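Side-chain contacts in neutral ceramidase (Pseudomonas aeruginosa, PDB 2ZWS), which hydrolyses the N-acyl bond of ceramides to release sphingosine and a free fatty acid, and also catalyses the reverse synthesis: residues Thr269-Ile272 and Gly273-Phe277; Glu453-Ala456 and Ala457-Tyr460; Gln529-Glu532 and Ser533-Ile536; Gly520-Phe523 and Gly524-Leu527. All blocks are in the same frame, centred on the assembly; numbering follows the deposited sequence. Where two conformers were deposited one is given.

Interaction 1: residues Thr269-Ile272 and Gly273-Phe277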
ATOM      1  N   THR A 269      -6.789  12.750   7.162  1.00 14.12           N
ATOM      2  CA  THR A 269      -6.811  11.655   6.185  1.00 13.84           C
ATOM      3  C   THR A 269      -7.839  11.932   5.088  1.00 13.32           C
ATOM      4  O   THR A 269      -7.549  11.794   3.885  1.00 13.42           O
ATOM      5  CB  THR A 269      -7.128  10.305   6.894  1.00 14.13           C
ATOM      6  OG1 THR A 269      -6.081   9.994   7.818  1.00 15.04           O
ATOM      7  CG2 THR A 269      -7.238   9.180   5.889  1.00 14.33           C
ATOM      8  N   ARG A 270      -9.027  12.337   5.520  1.00 13.74           N
ATOM      9  CA  ARG A 270     -10.116  12.659   4.595  0.60 14.32           C
ATOM     10  C   ARG A 270      -9.756  13.861   3.706  1.00 14.66           C
ATOM     11  O   ARG A 270      -9.971  13.831   2.508  1.00 13.82           O
ATOM     12  CB  ARG A 270     -11.404  12.933   5.388  0.60 14.49           C
ATOM     13  CG  ARG A 270     -12.660  13.032   4.525  0.60 15.90           C
ATOM     14  CD  ARG A 270     -13.922  13.126   5.383  0.60 17.20           C
ATOM     15  NE  ARG A 270     -15.113  13.336   4.560  0.60 22.64           N
ATOM     16  CZ  ARG A 270     -16.368  13.152   4.973  0.60 25.39           C
ATOM     17  NH1 ARG A 270     -17.368  13.369   4.136  0.60 26.53           N
ATOM     18  NH2 ARG A 270     -16.632  12.746   6.212  0.60 26.24           N
ATOM     19  N   GLU A 271      -9.199  14.905   4.309  1.00 14.13           N
ATOM     20  CA  GLU A 271      -8.869  16.118   3.571  1.00 15.28           C
ATOM     21  C   GLU A 271      -7.786  15.890   2.523  1.00 15.30           C
ATOM     22  O   GLU A 271      -7.942  16.319   1.387  1.00 14.69           O
ATOM     23  CB  GLU A 271      -8.451  17.223   4.531  1.00 16.16           C
ATOM     24  CG  GLU A 271      -8.041  18.546   3.858  1.00 17.39           C
ATOM     25  CD  GLU A 271      -9.138  19.205   3.024  1.00 20.69           C
ATOM     26  OE1 GLU A 271     -10.343  18.897   3.181  1.00 19.93           O
ATOM     27  OE2 GLU A 271      -8.782  20.078   2.197  1.00 23.14           O
ATOM     28  N   ILE A 272      -6.695  15.238   2.907  1.00 14.71           N
ATOM     29  CA  ILE A 272      -5.591  14.975   1.957  1.00 15.10           C
ATOM     30  C   ILE A 272      -6.057  13.984   0.893  1.00 14.91           C
ATOM     31  O   ILE A 272      -5.716  14.106  -0.291  1.00 14.61           O
ATOM     32  CB  ILE A 272      -4.284  14.524   2.697  1.00 15.53           C
ATOM     33  CG1 ILE A 272      -3.825  15.608   3.684  1.00 14.76           C
ATOM     34  CG2 ILE A 272      -3.135  14.126   1.713  1.00 15.46           C
ATOM     35  CD1 ILE A 272      -3.579  17.016   3.022  1.00 17.55           C
ATOM     36  N   GLY A 273      -6.865  12.998   1.290  1.00 14.41           N
ATOM     37  CA  GLY A 273      -7.493  12.132   0.294  1.00 14.44           C
ATOM     38  C   GLY A 273      -8.361  12.887  -0.682  1.00 14.03           C
ATOM     39  O   GLY A 273      -8.293  12.661  -1.897  1.00 14.39           O
ATOM     40  N   LEU A 274      -9.176  13.788  -0.164  1.00 13.97           N
ATOM     41  CA  LEU A 274     -10.053  14.577  -1.042  0.60 13.67           C
ATOM     42  C   LEU A 274      -9.265  15.463  -1.997  1.00 13.30           C
ATOM     43  O   LEU A 274      -9.679  15.639  -3.145  1.00 14.12           O
ATOM     44  CB  LEU A 274     -11.027  15.432  -0.244  0.60 13.52           C
ATOM     45  CG  LEU A 274     -12.175  14.645   0.382  0.60 13.02           C
ATOM     46  CD1 LEU A 274     -12.972  15.557   1.301  0.60 14.32           C
ATOM     47  CD2 LEU A 274     -13.084  14.019  -0.666  0.60 14.96           C
ATOM     48  N   ARG A 275      -8.145  16.022  -1.538  1.00 13.28           N
ATOM     49  CA  ARG A 275      -7.328  16.868  -2.422  1.00 12.88           C
ATOM     50  C   ARG A 275      -6.796  16.071  -3.611  1.00 13.22           C
ATOM     51  O   ARG A 275      -6.857  16.526  -4.760  1.00 14.21           O
ATOM     52  CB  ARG A 275      -6.189  17.534  -1.649  1.00 12.67           C
ATOM     53  CG  ARG A 275      -6.703  18.593  -0.687  1.00 13.13           C
ATOM     54  CD  ARG A 275      -5.601  19.197   0.132  1.00 15.97           C
ATOM     55  NE  ARG A 275      -6.186  20.025   1.186  1.00 18.67           N
ATOM     56  CZ  ARG A 275      -5.509  20.747   2.074  1.00 17.48           C
ATOM     57  NH1 ARG A 275      -4.178  20.779   2.064  1.00 18.76           N
ATOM     58  NH2 ARG A 275      -6.184  21.436   2.995  1.00 18.22           N
ATOM     59  N   GLN A 276      -6.393  14.832  -3.341  1.00 12.99           N
ATOM     60  CA  GLN A 276      -5.906  13.937  -4.415  1.00 13.50           C
ATOM     61  C   GLN A 276      -7.043  13.525  -5.319  1.00 13.39           C
ATOM     62  O   GLN A 276      -6.909  13.549  -6.543  1.00 13.61           O
ATOM     63  CB  GLN A 276      -5.228  12.692  -3.841  1.00 13.80           C
ATOM     64  CG  GLN A 276      -3.940  13.045  -3.108  1.00 15.27           C
ATOM     65  CD  GLN A 276      -3.358  11.855  -2.421  1.00 14.67           C
ATOM     66  OE1 GLN A 276      -2.682  11.060  -3.050  1.00 15.48           O
ATOM     67  NE2 GLN A 276      -3.640  11.700  -1.133  1.00 16.03           N
ATOM     68  N   PHE A 277      -8.159  13.130  -4.712  1.00 14.03           N
ATOM     69  CA  PHE A 277      -9.326  12.741  -5.476  1.00 13.98           C
ATOM     70  C   PHE A 277      -9.739  13.855  -6.440  1.00 14.62           C
ATOM     71  O   PHE A 277     -10.026  13.590  -7.614  1.00 14.64           O
ATOM     72  CB  PHE A 277     -10.532  12.427  -4.579  1.00 14.40           C
ATOM     73  CG  PHE A 277     -11.810  12.416  -5.353  1.00 15.04           C
ATOM     74  CD1 PHE A 277     -12.122  11.341  -6.170  1.00 15.33           C
ATOM     75  CD2 PHE A 277     -12.630  13.529  -5.371  1.00 14.81           C
ATOM     76  CE1 PHE A 277     -13.283  11.353  -6.986  1.00 16.04           C
ATOM     77  CE2 PHE A 277     -13.780  13.556  -6.158  1.00 15.62           C
ATOM     78  CZ  PHE A 277     -14.104  12.476  -6.981  1.00 16.47           C
TER
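E271 leaves the helix with CG trans to its backbone N (chi1 178°) and then bends at chi2 (61°). This swings its carboxylate toward R275. The R275 chain starts with CG beside its own backbone N and runs extended as far as NE, which carries the guanidinium across to the carboxylate, edge first. A single carboxylate oxygen takes both bonds of the salt bridge. E271 OE2 lies 2.8 Å from R275 NE and 3.0 Å from R275 NH2. The oxygen sits close to the guanidinium plane. The two nitrogens meet it on the anti side, from opposite faces of the carboxylate. The two flat groups stand 82° apart, so this is not the flat two-by-two pairing. R275 NH1 is hydrogen-bonded to N155 O, which further fixes the guanidinium.

The pair forms an i to i+4 salt bridge, joining successive turns of helix 265-286. I272 faces another side. Its carbonyl O accepts from Q276 N at 3.2 Å, the regular helix bond, and from Q276 NE2 at 3.3 Å. NE2 comes from above the carbonyl plane, and N from the other face. I272 CG2 packs 3.8 Å from Q276 NE2. The Q276 amide also bonds K220 and N219 of helix 218-231. R270 and L274, each deposited in two conformers, lie side by side in the one given, and both touch Y222 of that helix.

Interaction 2: residues Glu453-Ala456 and Ala457-Tyr460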
ATOM      1  N   GLU A 453      23.795  13.875  -4.291  1.00 19.07           N
ATOM      2  CA  GLU A 453      23.870  15.141  -3.528  1.00 19.38           C
ATOM      3  C   GLU A 453      23.037  15.066  -2.248  1.00 19.58           C
ATOM      4  O   GLU A 453      23.504  15.416  -1.160  1.00 20.68           O
ATOM      5  CB  GLU A 453      23.437  16.321  -4.399  1.00 20.27           C
ATOM      6  CG  GLU A 453      24.294  16.506  -5.667  1.00 21.68           C
ATOM      7  CD  GLU A 453      23.801  15.760  -6.923  1.00 24.09           C
ATOM      8  OE1 GLU A 453      23.033  14.756  -6.843  1.00 21.38           O
ATOM      9  OE2 GLU A 453      24.202  16.192  -8.038  1.00 29.22           O
ATOM     10  N   GLU A 454      21.811  14.553  -2.357  1.00 18.52           N
ATOM     11  CA  GLU A 454      20.997  14.338  -1.166  1.00 18.34           C
ATOM     12  C   GLU A 454      21.672  13.387  -0.188  1.00 17.97           C
ATOM     13  O   GLU A 454      21.623  13.598   1.028  1.00 18.86           O
ATOM     14  CB  GLU A 454      19.633  13.756  -1.544  1.00 18.37           C
ATOM     15  CG  GLU A 454      18.707  14.746  -2.210  1.00 18.86           C
ATOM     16  CD  GLU A 454      17.634  14.086  -3.039  1.00 18.76           C
ATOM     17  OE1 GLU A 454      17.535  12.839  -3.024  1.00 17.39           O
ATOM     18  OE2 GLU A 454      16.892  14.817  -3.721  1.00 19.17           O
ATOM     19  N   TYR A 455      22.244  12.302  -0.716  1.00 17.48           N
ATOM     20  CA  TYR A 455      22.884  11.296   0.121  1.00 18.02           C
ATOM     21  C   TYR A 455      23.918  11.938   1.021  1.00 19.20           C
ATOM     22  O   TYR A 455      23.995  11.595   2.207  1.00 19.36           O
ATOM     23  CB  TYR A 455      23.547  10.231  -0.744  1.00 17.20           C
ATOM     24  CG  TYR A 455      24.178   9.108   0.030  1.00 17.81           C
ATOM     25  CD1 TYR A 455      23.469   7.919   0.271  1.00 18.10           C
ATOM     26  CD2 TYR A 455      25.505   9.205   0.493  1.00 16.36           C
ATOM     27  CE1 TYR A 455      24.042   6.869   0.967  1.00 19.13           C
ATOM     28  CE2 TYR A 455      26.099   8.155   1.200  1.00 16.59           C
ATOM     29  CZ  TYR A 455      25.348   6.976   1.422  1.00 17.49           C
ATOM     30  OH  TYR A 455      25.908   5.930   2.105  1.00 18.52           O
ATOM     31  N   ALA A 456      24.691  12.881   0.459  1.00 20.31           N
ATOM     32  CA  ALA A 456      25.791  13.513   1.214  1.00 21.00           C
ATOM     33  C   ALA A 456      25.300  14.240   2.462  1.00 21.30           C
ATOM     34  O   ALA A 456      26.017  14.302   3.468  1.00 23.02           O
ATOM     35  CB  ALA A 456      26.602  14.458   0.329  1.00 21.65           C
ATOM     36  N   ALA A 457      24.082  14.769   2.404  1.00 21.47           N
ATOM     37  CA  ALA A 457      23.497  15.486   3.535  1.00 21.17           C
ATOM     38  C   ALA A 457      23.111  14.566   4.689  1.00 21.45           C
ATOM     39  O   ALA A 457      23.058  14.996   5.834  1.00 21.82           O
ATOM     40  CB  ALA A 457      22.315  16.320   3.082  1.00 21.13           C
ATOM     41  N   GLN A 458      22.810  13.305   4.371  1.00 21.66           N
ATOM     42  CA  GLN A 458      22.453  12.290   5.383  1.00 21.42           C
ATOM     43  C   GLN A 458      21.317  12.692   6.313  1.00 21.32           C
ATOM     44  O   GLN A 458      21.380  12.468   7.520  1.00 21.57           O
ATOM     45  CB  GLN A 458      23.685  11.790   6.172  1.00 21.23           C
ATOM     46  CG  GLN A 458      24.616  10.905   5.368  1.00 20.67           C
ATOM     47  CD  GLN A 458      24.018   9.541   5.063  1.00 22.03           C
ATOM     48  OE1 GLN A 458      23.742   8.762   5.968  1.00 19.73           O
ATOM     49  NE2 GLN A 458      23.854   9.242   3.787  1.00 20.58           N
ATOM     50  N   GLU A 459      20.268  13.275   5.741  1.00 20.72           N
ATOM     51  CA  GLU A 459      18.996  13.377   6.453  1.00 19.92           C
ATOM     52  C   GLU A 459      18.384  11.965   6.405  1.00 19.68           C
ATOM     53  O   GLU A 459      19.031  11.052   5.909  1.00 19.99           O
ATOM     54  CB  GLU A 459      18.098  14.428   5.808  1.00 20.03           C
ATOM     55  CG  GLU A 459      18.622  15.860   6.014  1.00 20.52           C
ATOM     56  CD  GLU A 459      17.589  16.892   5.640  1.00 23.55           C
ATOM     57  OE1 GLU A 459      17.323  17.068   4.423  1.00 23.04           O
ATOM     58  OE2 GLU A 459      17.018  17.528   6.563  1.00 25.21           O
ATOM     59  N   TYR A 460      17.163  11.790   6.900  1.00 19.06           N
ATOM     60  CA  TYR A 460      16.616  10.453   7.134  1.00 18.91           C
ATOM     61  C   TYR A 460      16.694   9.544   5.897  1.00 18.24           C
ATOM     62  O   TYR A 460      17.158   8.408   5.978  1.00 18.30           O
ATOM     63  CB  TYR A 460      15.190  10.578   7.656  1.00 19.38           C
ATOM     64  CG  TYR A 460      14.497   9.244   7.800  1.00 20.59           C
ATOM     65  CD1 TYR A 460      14.818   8.376   8.850  1.00 20.86           C
ATOM     66  CD2 TYR A 460      13.527   8.852   6.875  1.00 20.54           C
ATOM     67  CE1 TYR A 460      14.187   7.122   8.967  1.00 19.95           C
ATOM     68  CE2 TYR A 460      12.876   7.622   6.997  1.00 19.91           C
ATOM     69  CZ  TYR A 460      13.221   6.766   8.028  1.00 20.19           C
ATOM     70  OH  TYR A 460      12.576   5.540   8.141  1.00 21.91           O
TER
HETATM   71  O   HOH W   1      19.604  13.129   2.868  1.00 23.44           O
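The contact is the C-terminal end of helix 452-457, where Q458 is the first residue to leave helical geometry. Its phi is positive (54°), a left-handed helical conformation that turns the chain away from the helix. Q458 then folds its side chain back over the last turn, with a bend at chi2 (-70°). Its amide nitrogen reaches the Y455 carbonyl: Q458 NE2 to Y455 O is 2.8 Å. The same oxygen receives a weak bond from Q458 N at 3.0 Å. Main chain and side chain of Q458 therefore both hold one carbonyl at the helix end. The bond from A457 N to E454 O, 3.1 Å, is also weak.

The amide nitrogen has a second neighbour. Q458 NE2 lies over the centre of the Y455 ring, 3.4 Å above its plane, and the nearest ring atom is Y455 CE2 at 3.6 Å. Ring and amide planes are 61° apart, so the amide does not lie flat on the ring. A water continues the helix end into the loop. It donates to E454 O at 2.8 Å and accepts from E459 N at 3.0 Å.

The other side chains tie this short helix to its surroundings. Y455 OH bonds Q371 O, and E453 makes a salt bridge with R419 of helix 414-428. The E454 carboxylate bonds T413, T451 and N168. A457 and E459 pack on helix 162-165, and the loop that follows leads to helix 471-488.

Interaction 3: residues Gln529-Glu532 and Ser533-Ile536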
ATOM      1  N   GLN A 529     -26.178  -0.848  24.522  1.00 18.20           N
ATOM      2  CA  GLN A 529     -27.233  -0.656  23.536  1.00 18.06           C
ATOM      3  C   GLN A 529     -27.203   0.771  23.019  1.00 18.33           C
ATOM      4  O   GLN A 529     -26.745   1.674  23.713  1.00 18.63           O
ATOM      5  CB  GLN A 529     -28.619  -0.969  24.144  1.00 18.56           C
ATOM      6  CG  GLN A 529     -28.809  -2.441  24.525  1.00 19.02           C
ATOM      7  CD  GLN A 529     -29.165  -3.361  23.360  1.00 20.84           C
ATOM      8  OE1 GLN A 529     -29.162  -2.949  22.197  1.00 20.07           O
ATOM      9  NE2 GLN A 529     -29.441  -4.640  23.675  1.00 19.97           N
ATOM     10  N   PRO A 530     -27.720   0.980  21.793  1.00 19.21           N
ATOM     11  CA  PRO A 530     -27.855   2.338  21.274  1.00 19.87           C
ATOM     12  C   PRO A 530     -28.945   3.093  22.029  1.00 21.10           C
ATOM     13  O   PRO A 530     -29.843   2.459  22.609  1.00 21.05           O
ATOM     14  CB  PRO A 530     -28.316   2.105  19.836  1.00 19.99           C
ATOM     15  CG  PRO A 530     -29.037   0.777  19.889  1.00 18.92           C
ATOM     16  CD  PRO A 530     -28.250  -0.031  20.854  1.00 19.20           C
ATOM     17  N   ARG A 531     -28.855   4.422  22.002  0.50 21.11           N
ATOM     18  CA  ARG A 531     -29.903   5.307  22.510  0.50 21.47           C
ATOM     19  C   ARG A 531     -31.214   5.078  21.733  0.50 22.24           C
ATOM     20  O   ARG A 531     -31.221   4.377  20.712  0.50 21.67           O
ATOM     21  CB  ARG A 531     -29.455   6.769  22.402  0.50 21.25           C
ATOM     22  CG  ARG A 531     -28.347   7.187  23.392  0.50 20.78           C
ATOM     23  CD  ARG A 531     -28.286   8.717  23.530  0.50 23.36           C
ATOM     24  NE  ARG A 531     -27.320   9.349  22.621  0.50 18.56           N
ATOM     25  CZ  ARG A 531     -27.626   9.996  21.493  0.50 32.33           C
ATOM     26  NH1 ARG A 531     -26.656  10.537  20.772  0.50 18.97           N
ATOM     27  NH2 ARG A 531     -28.887  10.117  21.082  0.50 20.29           N
ATOM     28  N   GLU A 532     -32.318   5.653  22.217  1.00 23.14           N
ATOM     29  CA  GLU A 532     -33.605   5.558  21.513  1.00 24.55           C
ATOM     30  C   GLU A 532     -33.581   6.145  20.108  1.00 23.58           C
ATOM     31  O   GLU A 532     -34.121   5.553  19.178  1.00 23.99           O
ATOM     32  CB  GLU A 532     -34.719   6.232  22.332  1.00 24.34           C
ATOM     33  CG  GLU A 532     -36.141   5.930  21.856  1.00 27.71           C
ATOM     34  CD  GLU A 532     -37.189   6.715  22.635  1.00 28.07           C
ATOM     35  OE1 GLU A 532     -36.847   7.269  23.698  1.00 32.80           O
ATOM     36  OE2 GLU A 532     -38.352   6.785  22.181  1.00 34.00           O
ATOM     37  N   SER A 533     -32.959   7.311  19.968  1.00 23.27           N
ATOM     38  CA  SER A 533     -32.990   8.043  18.699  1.00 23.93           C
ATOM     39  C   SER A 533     -31.738   8.889  18.500  1.00 23.09           C
ATOM     40  O   SER A 533     -31.065   9.269  19.466  1.00 23.35           O
ATOM     41  CB  SER A 533     -34.233   8.942  18.634  1.00 24.04           C
ATOM     42  OG  SER A 533     -34.088  10.077  19.492  1.00 26.22           O
ATOM     43  N   TYR A 534     -31.437   9.176  17.231  1.00 22.68           N
ATOM     44  CA  TYR A 534     -30.286   9.990  16.850  1.00 22.73           C
ATOM     45  C   TYR A 534     -30.672  10.881  15.691  1.00 23.30           C
ATOM     46  O   TYR A 534     -31.669  10.623  15.017  1.00 23.37           O
ATOM     47  CB  TYR A 534     -29.111   9.106  16.385  1.00 22.19           C
ATOM     48  CG  TYR A 534     -28.556   8.165  17.434  1.00 20.58           C
ATOM     49  CD1 TYR A 534     -29.140   6.923  17.670  1.00 20.76           C
ATOM     50  CD2 TYR A 534     -27.436   8.509  18.162  1.00 19.81           C
ATOM     51  CE1 TYR A 534     -28.617   6.050  18.632  1.00 20.20           C
ATOM     52  CE2 TYR A 534     -26.906   7.642  19.124  1.00 20.28           C
ATOM     53  CZ  TYR A 534     -27.500   6.429  19.345  1.00 19.80           C
ATOM     54  OH  TYR A 534     -26.998   5.571  20.284  1.00 20.60           O
ATOM     55  N   ARG A 535     -29.862  11.910  15.465  1.00 24.40           N
ATOM     56  CA  ARG A 535     -30.009  12.816  14.328  1.00 26.06           C
ATOM     57  C   ARG A 535     -28.814  12.637  13.398  1.00 25.98           C
ATOM     58  O   ARG A 535     -27.759  12.148  13.808  1.00 25.28           O
ATOM     59  CB  ARG A 535     -30.039  14.272  14.797  1.00 26.71           C
ATOM     60  CG  ARG A 535     -31.092  14.556  15.857  1.00 29.41           C
ATOM     61  CD  ARG A 535     -31.473  16.019  15.877  1.00 38.92           C
ATOM     62  NE  ARG A 535     -32.744  16.219  16.580  1.00 33.40           N
ATOM     63  CZ  ARG A 535     -33.943  16.195  15.997  1.00 46.72           C
ATOM     64  NH1 ARG A 535     -34.054  15.993  14.683  1.00 37.33           N
ATOM     65  NH2 ARG A 535     -35.038  16.386  16.728  1.00 38.63           N
ATOM     66  N   ILE A 536     -28.971  13.062  12.150  1.00 25.92           N
ATOM     67  CA  ILE A 536     -27.855  13.061  11.219  1.00 26.30           C
ATOM     68  C   ILE A 536     -26.703  13.873  11.824  1.00 25.58           C
ATOM     69  O   ILE A 536     -26.914  14.960  12.385  1.00 25.61           O
ATOM     70  CB  ILE A 536     -28.273  13.587   9.824  1.00 26.56           C
ATOM     71  CG1 ILE A 536     -29.140  12.536   9.122  1.00 27.38           C
ATOM     72  CG2 ILE A 536     -27.042  13.894   8.987  1.00 26.83           C
ATOM     73  CD1 ILE A 536     -29.754  12.994   7.779  1.00 27.94           C
TER
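One hydrogen bond joins the loop and the strand: R531 N donates to Y534 OH at 2.8 Å, with an N-H...O angle of 155°. A tyrosine hydroxyl bonded to the main chain three residues earlier, where the chain arches from one sheet of a sandwich to the other, fits the description of a tyrosine corner. It ties the arch to the strand that follows it.

Apolar contact comes from P530. Its CB lies at the edge of the Y534 ring, near the ring plane, 4.1 Å from Y534 CE1. In the conformer given, R531 CB adds a contact of 3.6 Å to Y534 CZ.

The third kind is the approach of a charged group to an aromatic ring. The R531 chain bends at chi3 (-93°) and lays its guanidinium across the Y534 ring. Y534 CE2 is under one guanidinium face, offset toward its rim, and lies 3.4 Å from R531 CZ and 3.3 Å from R531 NH1. The planes are tilted by 40°, so the two groups are not stacked flat. R531 was deposited in two conformers, and this approach belongs to one of them; the side chain is exposed.

The loop runs between strand 526-528, at the edge of one sheet, and strand 533-535, at the edge of the other. E532 and Y534 make backbone bonds to strand 629-642. P530 and Y534 touch F639 of that strand, and both also pack on V540 of strand 539-545, in the opposing sheet.

Interaction 4: residues Gly520-Phe523 and Gly524-Leu527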
ATOM      1  N   GLY A 520     -20.807 -14.528  33.356  1.00 23.00           N
ATOM      2  CA  GLY A 520     -22.250 -14.416  33.356  1.00 23.22           C
ATOM      3  C   GLY A 520     -22.892 -14.039  32.043  1.00 22.86           C
ATOM      4  O   GLY A 520     -24.084 -13.775  32.001  1.00 23.35           O
ATOM      5  N   LYS A 521     -22.110 -14.007  30.963  1.00 21.59           N
ATOM      6  CA  LYS A 521     -22.661 -13.615  29.663  1.00 21.17           C
ATOM      7  C   LYS A 521     -22.290 -14.632  28.581  1.00 20.68           C
ATOM      8  O   LYS A 521     -21.589 -15.619  28.851  1.00 21.18           O
ATOM      9  CB  LYS A 521     -22.158 -12.202  29.281  1.00 21.41           C
ATOM     10  CG  LYS A 521     -22.451 -11.140  30.320  1.00 21.95           C
ATOM     11  CD  LYS A 521     -22.201  -9.725  29.802  1.00 21.81           C
ATOM     12  CE  LYS A 521     -22.074  -8.724  30.949  1.00 25.03           C
ATOM     13  NZ  LYS A 521     -23.340  -8.586  31.712  1.00 27.82           N
ATOM     14  N   SER A 522     -22.777 -14.403  27.359  1.00 20.11           N
ATOM     15  CA  SER A 522     -22.410 -15.250  26.225  0.50 19.89           C
ATOM     16  C   SER A 522     -21.793 -14.404  25.120  1.00 19.44           C
ATOM     17  O   SER A 522     -22.060 -13.199  25.039  1.00 19.50           O
ATOM     18  CB  SER A 522     -23.620 -16.026  25.686  0.50 20.73           C
ATOM     19  OG  SER A 522     -24.560 -15.179  25.044  0.50 22.41           O
ATOM     20  N   PHE A 523     -20.983 -15.038  24.273  1.00 18.74           N
ATOM     21  CA  PHE A 523     -20.417 -14.328  23.122  1.00 18.56           C
ATOM     22  C   PHE A 523     -21.556 -13.692  22.324  1.00 18.25           C
ATOM     23  O   PHE A 523     -22.572 -14.328  22.092  1.00 19.21           O
ATOM     24  CB  PHE A 523     -19.639 -15.282  22.209  1.00 17.81           C
ATOM     25  CG  PHE A 523     -18.363 -15.790  22.788  1.00 17.92           C
ATOM     26  CD1 PHE A 523     -17.342 -14.919  23.135  1.00 16.49           C
ATOM     27  CD2 PHE A 523     -18.163 -17.162  22.977  1.00 16.91           C
ATOM     28  CE1 PHE A 523     -16.154 -15.393  23.689  1.00 18.19           C
ATOM     29  CE2 PHE A 523     -16.975 -17.644  23.531  1.00 18.03           C
ATOM     30  CZ  PHE A 523     -15.960 -16.756  23.860  1.00 18.44           C
ATOM     31  N   GLY A 524     -21.397 -12.453  21.864  1.00 18.40           N
ATOM     32  CA  GLY A 524     -22.463 -11.782  21.104  1.00 17.90           C
ATOM     33  C   GLY A 524     -23.455 -10.971  21.936  1.00 18.19           C
ATOM     34  O   GLY A 524     -24.242 -10.179  21.396  1.00 18.16           O
ATOM     35  N   ASP A 525     -23.409 -11.131  23.260  1.00 18.84           N
ATOM     36  CA  ASP A 525     -24.282 -10.344  24.118  1.00 19.37           C
ATOM     37  C   ASP A 525     -23.961  -8.853  23.970  1.00 19.10           C
ATOM     38  O   ASP A 525     -22.798  -8.457  23.830  1.00 18.65           O
ATOM     39  CB  ASP A 525     -24.141 -10.776  25.585  1.00 19.44           C
ATOM     40  CG  ASP A 525     -24.933 -12.048  25.919  1.00 22.10           C
ATOM     41  OD1 ASP A 525     -25.593 -12.637  25.016  1.00 24.75           O
ATOM     42  OD2 ASP A 525     -24.891 -12.448  27.107  1.00 23.96           O
ATOM     43  N   VAL A 526     -24.997  -8.027  23.992  1.00 18.86           N
ATOM     44  CA  VAL A 526     -24.831  -6.576  23.914  1.00 18.37           C
ATOM     45  C   VAL A 526     -24.439  -5.990  25.281  1.00 18.98           C
ATOM     46  O   VAL A 526     -25.179  -6.140  26.276  1.00 20.02           O
ATOM     47  CB  VAL A 526     -26.073  -5.870  23.339  1.00 18.66           C
ATOM     48  CG1 VAL A 526     -25.854  -4.368  23.291  1.00 19.48           C
ATOM     49  CG2 VAL A 526     -26.352  -6.390  21.944  1.00 18.81           C
ATOM     50  N   LEU A 527     -23.286  -5.321  25.306  1.00 18.13           N
ATOM     51  CA  LEU A 527     -22.788  -4.618  26.481  1.00 18.20           C
ATOM     52  C   LEU A 527     -23.280  -3.180  26.565  1.00 18.92           C
ATOM     53  O   LEU A 527     -23.467  -2.646  27.667  1.00 19.28           O
ATOM     54  CB  LEU A 527     -21.256  -4.644  26.511  1.00 18.05           C
ATOM     55  CG  LEU A 527     -20.614  -6.042  26.590  1.00 16.38           C
ATOM     56  CD1 LEU A 527     -19.110  -5.956  26.303  1.00 15.65           C
ATOM     57  CD2 LEU A 527     -20.869  -6.643  28.000  1.00 17.89           C
TER
HETATM   58  O   HOH W   2     -25.390 -13.897  22.626  1.00 30.10           O
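D525 OD1 is held by two donors, S522 OG at 2.7 Å and a water at 2.7 Å. The residues belong to a type II beta turn from S522 to D525, at the edge of the C-terminal beta-sandwich. S522 was deposited in two conformers, and the hydroxyl bond is that of one of them. The turn is closed by the usual backbone bond, D525 N to S522 O, at 3.0 Å. The D525 side chain closes it a second time. Its CG lies beside the backbone N (chi1 -80°), which carries the carboxylate back over the start of the turn. There D525 OD2 accepts from S522 N at 2.9 Å. S522 N comes from above the carboxylate plane, 71° out of it, and S522 OG also meets the carboxylate from above its plane. S522 and D525 are thus linked both ways, main chain to main chain and through the carboxylate.

The same water donates to F523 O at 2.9 Å and so bridges the D525 carboxylate to the middle of the turn. G524 takes the third position with phi 90°, a value that glycine accepts readily. G524 and D525 both make backbone bonds to V545, which joins the turn to strand 539-545.

K521 lies just before the turn, with its CB 3.5 Å from D525 OD2. Its ammonium group is not in contact with that carboxylate. The K521 chain instead runs across L527, with K521 CE 3.8 Å from L527 CD2.

In the fold
All four contacts are local and follow one another along the chain, so none nests in or crosses another. Interaction 1 comes first, where helix 265-286 packs on helix 218-231 in the N-terminal domain. Interaction 2 ends the short helix 452-457, which is set against helices 162-165 and 414-428. Its centre is about 30 Å from that of interaction 1. The chain then enters the C-terminal beta-sandwich. Interaction 4 closes the turn before strand 526-528. Interaction 3 closes the arch that leads to strand 533-535 in the other sheet. These two adjoin in sequence. Interactions 2 and 4 lie on opposite sides of the chain's centre, about 56 Å apart between centres.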